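PDB 4CN9: proximal thread matrix protein 1 from Mytilus galloprovincialis, which probably acts as a collagen-binding matrix protein of the mussel byssus, built from two von Willebrand factor type A domains and binding zinc. Local coordinates for residues A[46-51]-A[237-242]; A[166-171]-A[196-201]. All coordinates share one frame; numbering follows the deposited sequence.

How the contacts relate
Contact 2 lies in the central sheet of the first von Willebrand factor type A domain, where it pairs the parallel strands 166-173 and 195-202. Contact 1 joins a small three-stranded antiparallel sheet, through its short strand 48-49, to the end of helix 234-241. The centres are about 13 Å apart, and along the chain contact 2 is nested within the loop that contact 1 closes. The two touch directly, because helix 234-241 lies on the sheet: Ile-198 CD1 packs 3.6 Å from Ala-241 N. Contact 1 thus ties the start of the model to the helix packed on the contact 2 sheet, beside a zinc site that also uses His-446.

Contact 1 (A[46-51]-A[237-242]); sequences DAEECD and VIDLAC. With ZN (zinc ion), chain D.
Cys-50 and Cys-242 form a disulfide that staples the short strand 48-49 region to the end of helix 234-241, the last helix of the first von Willebrand factor type A domain. Cys-50 SG and Cys-242 SG are 2.1 Å apart and chi3 is 89°, close to the relaxed right angle of a disulfide. Cys-242 is the first residue to leave the helix, yet its N still bonds to Ile-238 O. One turn back, Ile-238 packs against Cys-50 beside the bridge, with its CG2 branch 4.1 Å from Cys-50 CB. That branch lies anti to Ile-238's own backbone N, which brings it to Glu-49 C and Cys-50 CB. At the other end of the contact, Glu-48 and Asp-239 meet through their carboxylates, like charges close together. Glu-48 OE2 lies 2.5 Å from Asp-239 OD1, and the two planes are 67° apart. Lys-235 would probably ease this charge: it makes a salt bridge to Asp-239 OD2 and a long, weak ion pair with Glu-48.

On either side of Cys-50, Glu-49 and Asp-51 point away from the helix to bind a zinc ion. Asp-51 grips the zinc with both oxygens, OD1 at 2.2 Å and OD2 at 2.1 Å, while Glu-49 gives OE2 alone at 2.0 Å, and two waters fill further positions. His-446, from strand 439-447 near the end of the chain, completes the protein ligands, so the metal links both ends of the model. In the second shell, Thr-89 OG1 is hydrogen-bonded to Asp-51 OD1.

Contact 2 (A[166-171]-A[196-201]); sequences QKIVIL and TVIAIG
Ile-170 and Ile-198 lie side by side on one face of a parallel strand pair and point the same way. Ile-170 CG1 is 4.1 Å from Ile-198 CD1. Ile-170 also lies alongside Ile-200, its CG2 3.9 Å from Ile-200 CD1. CG1 of Ile-170 sits beside its backbone N (chi1 -65°), which leaves CG2 anti to that N and directed to Ile-200. The two branches therefore reach successive isoleucines of the partner strand. Ile-168 and Thr-196 share this face. Val-169 and Val-197 pair on the reverse face, where Leu-171 CD2 also approaches Ala-199 CB at 4.3 Å. The backbones run 12° from parallel and are joined by five N-H...O bonds. Ile-198 N to Val-169 O, at 2.8 Å, is the straightest, with an angle of 177° at the hydrogen. At the start of the pair a water donates to both Gln-166 OE1 and Lys-167 O, and has a weak link to Thr-196 OG1.

The pair is formed by the two strands of a beta-alpha-beta unit, with helix 183-192 between them, within the Rossmann-like vWA domain. Strand 54-61 flanks 166-173 on its other edge. Helix 234-241 covers the isoleucine face, where Val-237 touches Ile-170 and Ile-200, and Leu-240 and Ala-241 touch Ile-198.

Contact 1 (A[46-51]-A[237-242])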
ATOM      1  N   ASP A  46     -18.980 -17.387  -1.767  1.00 64.45           N
ATOM      2  CA  ASP A  46     -18.087 -16.766  -0.790  1.00 67.40           C
ATOM      3  C   ASP A  46     -16.652 -17.287  -0.917  1.00 54.91           C
ATOM      4  O   ASP A  46     -15.733 -16.739  -0.301  1.00 52.32           O
ATOM      5  CB  ASP A  46     -18.597 -17.005   0.638  1.00 64.49           C
ATOM      6  CG  ASP A  46     -18.516 -15.757   1.506  1.00 71.48           C
ATOM      7  OD1 ASP A  46     -17.433 -15.134   1.563  1.00 72.79           O
ATOM      8  OD2 ASP A  46     -19.536 -15.402   2.135  1.00 72.94           O
ATOM      9  N   ALA A  47     -16.460 -18.352  -1.690  1.00 46.11           N
ATOM     10  CA  ALA A  47     -15.111 -18.858  -1.954  1.00 46.02           C
ATOM     11  C   ALA A  47     -14.610 -18.274  -3.273  1.00 42.74           C
ATOM     12  O   ALA A  47     -15.286 -18.379  -4.290  1.00 37.35           O
ATOM     13  CB  ALA A  47     -15.105 -20.384  -2.018  1.00 39.46           C
ATOM     14  N   GLU A  48     -13.439 -17.643  -3.280  1.00 39.46           N
ATOM     15  CA  GLU A  48     -12.889 -17.264  -4.574  1.00 41.69           C
ATOM     16  C   GLU A  48     -11.551 -17.834  -4.940  1.00 31.67           C
ATOM     17  O   GLU A  48     -10.902 -18.533  -4.167  1.00 31.90           O
ATOM     18  CB  GLU A  48     -12.835 -15.763  -4.820  1.00 44.52           C
ATOM     19  CG  GLU A  48     -12.934 -14.838  -3.683  1.00 44.29           C
ATOM     20  CD  GLU A  48     -13.708 -13.629  -4.137  1.00 41.82           C
ATOM     21  OE1 GLU A  48     -14.931 -13.766  -4.312  1.00 55.40           O
ATOM     22  OE2 GLU A  48     -13.101 -12.567  -4.378  1.00 37.42           O
ATOM     23  N   GLU A  49     -11.185 -17.510  -6.175  1.00 33.58           N
ATOM     24  CA  GLU A  49      -9.956 -17.946  -6.792  1.00 31.86           C
ATOM     25  C   GLU A  49      -9.267 -16.767  -7.459  1.00 27.87           C
ATOM     26  O   GLU A  49      -9.869 -15.717  -7.711  1.00 26.57           O
ATOM     27  CB  GLU A  49     -10.237 -19.014  -7.848  1.00 29.23           C
ATOM     28  CG  GLU A  49     -10.975 -18.500  -9.074  1.00 32.80           C
ATOM     29  CD  GLU A  49     -11.445 -19.615  -9.998  1.00 36.43           C
ATOM     30  OE1 GLU A  49     -11.774 -20.710  -9.499  1.00 34.97           O
ATOM     31  OE2 GLU A  49     -11.490 -19.388 -11.226  1.00 38.84           O
ATOM     32  N   CYS A  50      -7.991 -16.975  -7.736  1.00 25.63           N
ATOM     33  CA  CYS A  50      -7.172 -16.023  -8.437  1.00 26.07           C
ATOM     34  C   CYS A  50      -6.483 -16.800  -9.538  1.00 24.42           C
ATOM     35  O   CYS A  50      -5.892 -17.849  -9.278  1.00 28.27           O
ATOM     36  CB  CYS A  50      -6.142 -15.431  -7.482  1.00 29.69           C
ATOM     37  SG  CYS A  50      -5.072 -14.215  -8.248  1.00 31.95           S
ATOM     38  N   ASP A  51      -6.571 -16.303 -10.764  1.00 25.29           N
ATOM     39  CA  ASP A  51      -6.015 -17.004 -11.923  1.00 27.46           C
ATOM     40  C   ASP A  51      -4.623 -16.457 -12.285  1.00 28.17           C
ATOM     41  O   ASP A  51      -3.987 -16.916 -13.232  1.00 28.31           O
ATOM     42  CB  ASP A  51      -6.954 -16.882 -13.140  1.00 32.64           C
ATOM     43  CG  ASP A  51      -8.359 -17.431 -12.879  1.00 31.72           C
ATOM     44  OD1 ASP A  51      -8.570 -18.240 -11.952  1.00 31.11           O
ATOM     45  OD2 ASP A  51      -9.287 -17.038 -13.609  1.00 37.75           O
ATOM     46  N   VAL A 237      -7.869 -11.950   1.704  1.00 22.84           N
ATOM     47  CA  VAL A 237      -6.481 -12.188   1.367  1.00 23.08           C
ATOM     48  C   VAL A 237      -6.340 -12.482  -0.112  1.00 20.78           C
ATOM     49  O   VAL A 237      -5.440 -11.973  -0.763  1.00 22.13           O
ATOM     50  CB  VAL A 237      -5.876 -13.331   2.211  1.00 21.54           C
ATOM     51  CG1 VAL A 237      -4.501 -13.716   1.700  1.00 23.88           C
ATOM     52  CG2 VAL A 237      -5.798 -12.920   3.673  1.00 25.73           C
ATOM     53  N   ILE A 238      -7.235 -13.302  -0.651  1.00 18.96           N
ATOM     54  CA  ILE A 238      -7.190 -13.630  -2.059  1.00 22.32           C
ATOM     55  C   ILE A 238      -7.462 -12.389  -2.912  1.00 23.18           C
ATOM     56  O   ILE A 238      -6.848 -12.210  -3.956  1.00 23.06           O
ATOM     57  CB  ILE A 238      -8.213 -14.726  -2.419  1.00 25.01           C
ATOM     58  CG1 ILE A 238      -7.928 -16.003  -1.621  1.00 26.47           C
ATOM     59  CG2 ILE A 238      -8.200 -14.987  -3.916  1.00 27.85           C
ATOM     60  CD1 ILE A 238      -6.495 -16.505  -1.715  1.00 31.49           C
ATOM     61  N   ASP A 239      -8.389 -11.545  -2.463  1.00 23.36           N
ATOM     62  CA  ASP A 239      -8.709 -10.309  -3.176  1.00 25.04           C
ATOM     63  C   ASP A 239      -7.492  -9.407  -3.280  1.00 23.59           C
ATOM     64  O   ASP A 239      -7.239  -8.827  -4.332  1.00 25.29           O
ATOM     65  CB  ASP A 239      -9.839  -9.547  -2.476  1.00 25.30           C
ATOM     66  CG  ASP A 239     -11.197 -10.204  -2.670  1.00 31.71           C
ATOM     67  OD1 ASP A 239     -11.317 -11.072  -3.558  1.00 29.77           O
ATOM     68  OD2 ASP A 239     -12.139  -9.846  -1.936  1.00 31.19           O
ATOM     69  N   LEU A 240      -6.751  -9.283  -2.179  1.00 21.40           N
ATOM     70  CA  LEU A 240      -5.526  -8.473  -2.169  1.00 22.21           C
ATOM     71  C   LEU A 240      -4.398  -9.132  -2.957  1.00 23.68           C
ATOM     72  O   LEU A 240      -3.625  -8.445  -3.635  1.00 21.43           O
ATOM     73  CB  LEU A 240      -5.070  -8.211  -0.734  1.00 22.20           C
ATOM     74  CG  LEU A 240      -5.991  -7.381   0.158  1.00 22.60           C
ATOM     75  CD1 LEU A 240      -5.672  -7.613   1.631  1.00 28.64           C
ATOM     76  CD2 LEU A 240      -5.856  -5.903  -0.186  1.00 26.61           C
ATOM     77  N   ALA A 241      -4.288 -10.457  -2.869  1.00 21.74           N
ATOM     78  CA  ALA A 241      -3.242 -11.176  -3.598  1.00 22.67           C
ATOM     79  C   ALA A 241      -3.476 -11.064  -5.089  1.00 29.09           C
ATOM     80  O   ALA A 241      -2.528 -11.077  -5.874  1.00 25.56           O
ATOM     81  CB  ALA A 241      -3.211 -12.639  -3.197  1.00 22.53           C
ATOM     82  N   CYS A 242      -4.745 -10.953  -5.477  1.00 23.16           N
ATOM     83  CA  CYS A 242      -5.097 -10.916  -6.885  1.00 25.69           C
ATOM     84  C   CYS A 242      -5.228  -9.481  -7.398  1.00 32.93           C
ATOM     85  O   CYS A 242      -5.668  -9.263  -8.523  1.00 32.32           O
ATOM     86  CB  CYS A 242      -6.419 -11.660  -7.118  1.00 29.35           C
ATOM     87  SG  CYS A 242      -6.423 -12.695  -8.587  1.00 28.90           S
TER
HETATM   88 ZN    ZN D1449     -10.663 -18.109 -12.472  0.50 33.43          ZN
HETATM   89  O   HOH W   1     -11.731 -18.387 -14.251  0.70 36.21           O
HETATM   90  O   HOH W   2     -10.345 -19.792 -13.655  0.70 38.83           O

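Contact 2 (A[166-171]-A[196-201])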
ATOM      1  N   GLN A 166       3.982 -12.615 -10.824  1.00 22.76           N
ATOM      2  CA  GLN A 166       3.790 -11.705  -9.711  1.00 22.52           C
ATOM      3  C   GLN A 166       4.433 -12.305  -8.459  1.00 23.84           C
ATOM      4  O   GLN A 166       4.285 -13.496  -8.192  1.00 26.02           O
ATOM      5  CB  GLN A 166       2.302 -11.494  -9.443  1.00 29.27           C
ATOM      6  CG  GLN A 166       1.555 -10.839 -10.584  1.00 42.24           C
ATOM      7  CD  GLN A 166       1.858  -9.359 -10.687  1.00 47.80           C
ATOM      8  OE1 GLN A 166       2.159  -8.707  -9.682  1.00 48.18           O
ATOM      9  NE2 GLN A 166       1.792  -8.821 -11.904  1.00 50.20           N
ATOM     10  N   LYS A 167       5.131 -11.483  -7.694  1.00 23.29           N
ATOM     11  CA  LYS A 167       5.716 -11.917  -6.429  1.00 22.55           C
ATOM     12  C   LYS A 167       4.858 -11.445  -5.264  1.00 21.73           C
ATOM     13  O   LYS A 167       4.595 -10.255  -5.137  1.00 20.21           O
ATOM     14  CB  LYS A 167       7.125 -11.362  -6.275  1.00 20.84           C
ATOM     15  CG  LYS A 167       8.100 -11.893  -7.304  1.00 27.67           C
ATOM     16  CD  LYS A 167       9.514 -11.600  -6.866  1.00 31.61           C
ATOM     17  CE  LYS A 167      10.333 -11.022  -7.988  1.00 43.66           C
ATOM     18  NZ  LYS A 167      10.078  -9.567  -8.121  1.00 46.20           N
ATOM     19  N   ILE A 168       4.443 -12.392  -4.425  1.00 17.17           N
ATOM     20  CA  ILE A 168       3.561 -12.123  -3.298  1.00 20.23           C
ATOM     21  C   ILE A 168       4.073 -12.770  -2.002  1.00 18.39           C
ATOM     22  O   ILE A 168       4.481 -13.944  -1.993  1.00 16.29           O
ATOM     23  CB  ILE A 168       2.137 -12.664  -3.564  1.00 18.83           C
ATOM     24  CG1 ILE A 168       1.591 -12.133  -4.891  1.00 24.03           C
ATOM     25  CG2 ILE A 168       1.198 -12.296  -2.401  1.00 20.25           C
ATOM     26  CD1 ILE A 168       0.488 -12.978  -5.456  1.00 27.59           C
ATOM     27  N   VAL A 169       4.060 -11.984  -0.923  1.00 13.66           N
ATOM     28  CA  VAL A 169       4.396 -12.447   0.421  1.00 16.33           C
ATOM     29  C   VAL A 169       3.204 -12.226   1.335  1.00 19.08           C
ATOM     30  O   VAL A 169       2.653 -11.113   1.412  1.00 17.53           O
ATOM     31  CB  VAL A 169       5.619 -11.690   1.005  1.00 13.92           C
ATOM     32  CG1 VAL A 169       5.862 -12.073   2.449  1.00 18.79           C
ATOM     33  CG2 VAL A 169       6.834 -11.950   0.174  1.00 18.35           C
ATOM     34  N   ILE A 170       2.789 -13.300   1.999  1.00 15.51           N
ATOM     35  CA  ILE A 170       1.725 -13.239   2.987  1.00 14.94           C
ATOM     36  C   ILE A 170       2.325 -13.557   4.362  1.00 16.94           C
ATOM     37  O   ILE A 170       2.758 -14.676   4.628  1.00 15.80           O
ATOM     38  CB  ILE A 170       0.576 -14.211   2.634  1.00 19.99           C
ATOM     39  CG1 ILE A 170      -0.082 -13.767   1.321  1.00 20.73           C
ATOM     40  CG2 ILE A 170      -0.456 -14.249   3.753  1.00 18.05           C
ATOM     41  CD1 ILE A 170      -0.810 -14.849   0.569  1.00 23.12           C
ATOM     42  N   LEU A 171       2.382 -12.531   5.199  1.00 14.86           N
ATOM     43  CA  LEU A 171       2.944 -12.621   6.545  1.00 18.94           C
ATOM     44  C   LEU A 171       1.830 -12.872   7.562  1.00 16.44           C
ATOM     45  O   LEU A 171       0.798 -12.194   7.544  1.00 18.89           O
ATOM     46  CB  LEU A 171       3.679 -11.325   6.882  1.00 19.18           C
ATOM     47  CG  LEU A 171       4.059 -11.029   8.337  1.00 21.31           C
ATOM     48  CD1 LEU A 171       5.140 -11.947   8.791  1.00 22.12           C
ATOM     49  CD2 LEU A 171       4.513  -9.585   8.474  1.00 24.51           C
ATOM     50  N   THR A 196       4.542  -7.762  -3.642  1.00 19.99           N
ATOM     51  CA  THR A 196       3.349  -7.388  -2.886  1.00 26.22           C
ATOM     52  C   THR A 196       3.441  -8.027  -1.509  1.00 22.21           C
ATOM     53  O   THR A 196       3.765  -9.212  -1.404  1.00 21.18           O
ATOM     54  CB  THR A 196       2.059  -7.898  -3.563  1.00 28.48           C
ATOM     55  OG1 THR A 196       1.971  -7.383  -4.892  1.00 30.62           O
ATOM     56  CG2 THR A 196       0.818  -7.470  -2.786  1.00 22.60           C
ATOM     57  N   VAL A 197       3.157  -7.254  -0.460  1.00 19.91           N
ATOM     58  CA  VAL A 197       3.183  -7.769   0.893  1.00 17.97           C
ATOM     59  C   VAL A 197       1.815  -7.622   1.587  1.00 20.51           C
ATOM     60  O   VAL A 197       1.254  -6.524   1.695  1.00 17.10           O
ATOM     61  CB  VAL A 197       4.287  -7.094   1.724  1.00 18.77           C
ATOM     62  CG1 VAL A 197       4.352  -7.699   3.105  1.00 17.32           C
ATOM     63  CG2 VAL A 197       5.637  -7.222   1.019  1.00 23.00           C
ATOM     64  N   ILE A 198       1.280  -8.755   2.029  1.00 16.69           N
ATOM     65  CA  ILE A 198       0.041  -8.789   2.801  1.00 17.71           C
ATOM     66  C   ILE A 198       0.424  -9.232   4.202  1.00 17.33           C
ATOM     67  O   ILE A 198       1.234 -10.155   4.372  1.00 15.54           O
ATOM     68  CB  ILE A 198      -0.983  -9.775   2.175  1.00 18.46           C
ATOM     69  CG1 ILE A 198      -1.437  -9.253   0.811  1.00 18.17           C
ATOM     70  CG2 ILE A 198      -2.188  -9.976   3.093  1.00 21.15           C
ATOM     71  CD1 ILE A 198      -1.868 -10.340  -0.181  1.00 22.29           C
ATOM     72  N   ALA A 199      -0.122  -8.556   5.206  1.00 15.71           N
ATOM     73  CA  ALA A 199       0.178  -8.867   6.595  1.00 16.97           C
ATOM     74  C   ALA A 199      -1.102  -9.222   7.367  1.00 21.88           C
ATOM     75  O   ALA A 199      -2.076  -8.469   7.351  1.00 20.30           O
ATOM     76  CB  ALA A 199       0.864  -7.678   7.257  1.00 18.92           C
ATOM     77  N   ILE A 200      -1.083 -10.373   8.025  1.00 16.83           N
ATOM     78  CA  ILE A 200      -2.169 -10.820   8.891  1.00 18.65           C
ATOM     79  C   ILE A 200      -1.715 -10.868  10.344  1.00 18.99           C
ATOM     80  O   ILE A 200      -0.739 -11.560  10.705  1.00 17.89           O
ATOM     81  CB  ILE A 200      -2.671 -12.215   8.502  1.00 17.49           C
ATOM     82  CG1 ILE A 200      -3.129 -12.236   7.046  1.00 21.33           C
ATOM     83  CG2 ILE A 200      -3.810 -12.643   9.446  1.00 21.59           C
ATOM     84  CD1 ILE A 200      -3.227 -13.606   6.431  1.00 21.28           C
ATOM     85  N   GLY A 201      -2.437 -10.129  11.177  1.00 16.67           N
ATOM     86  CA  GLY A 201      -2.181 -10.063  12.598  1.00 20.44           C
ATOM     87  C   GLY A 201      -3.248 -10.819  13.371  1.00 21.42           C
ATOM     88  O   GLY A 201      -4.440 -10.644  13.143  1.00 21.81           O
TER
HETATM   89  O   HOH W   3       3.623  -8.565  -7.500  1.00 37.78           O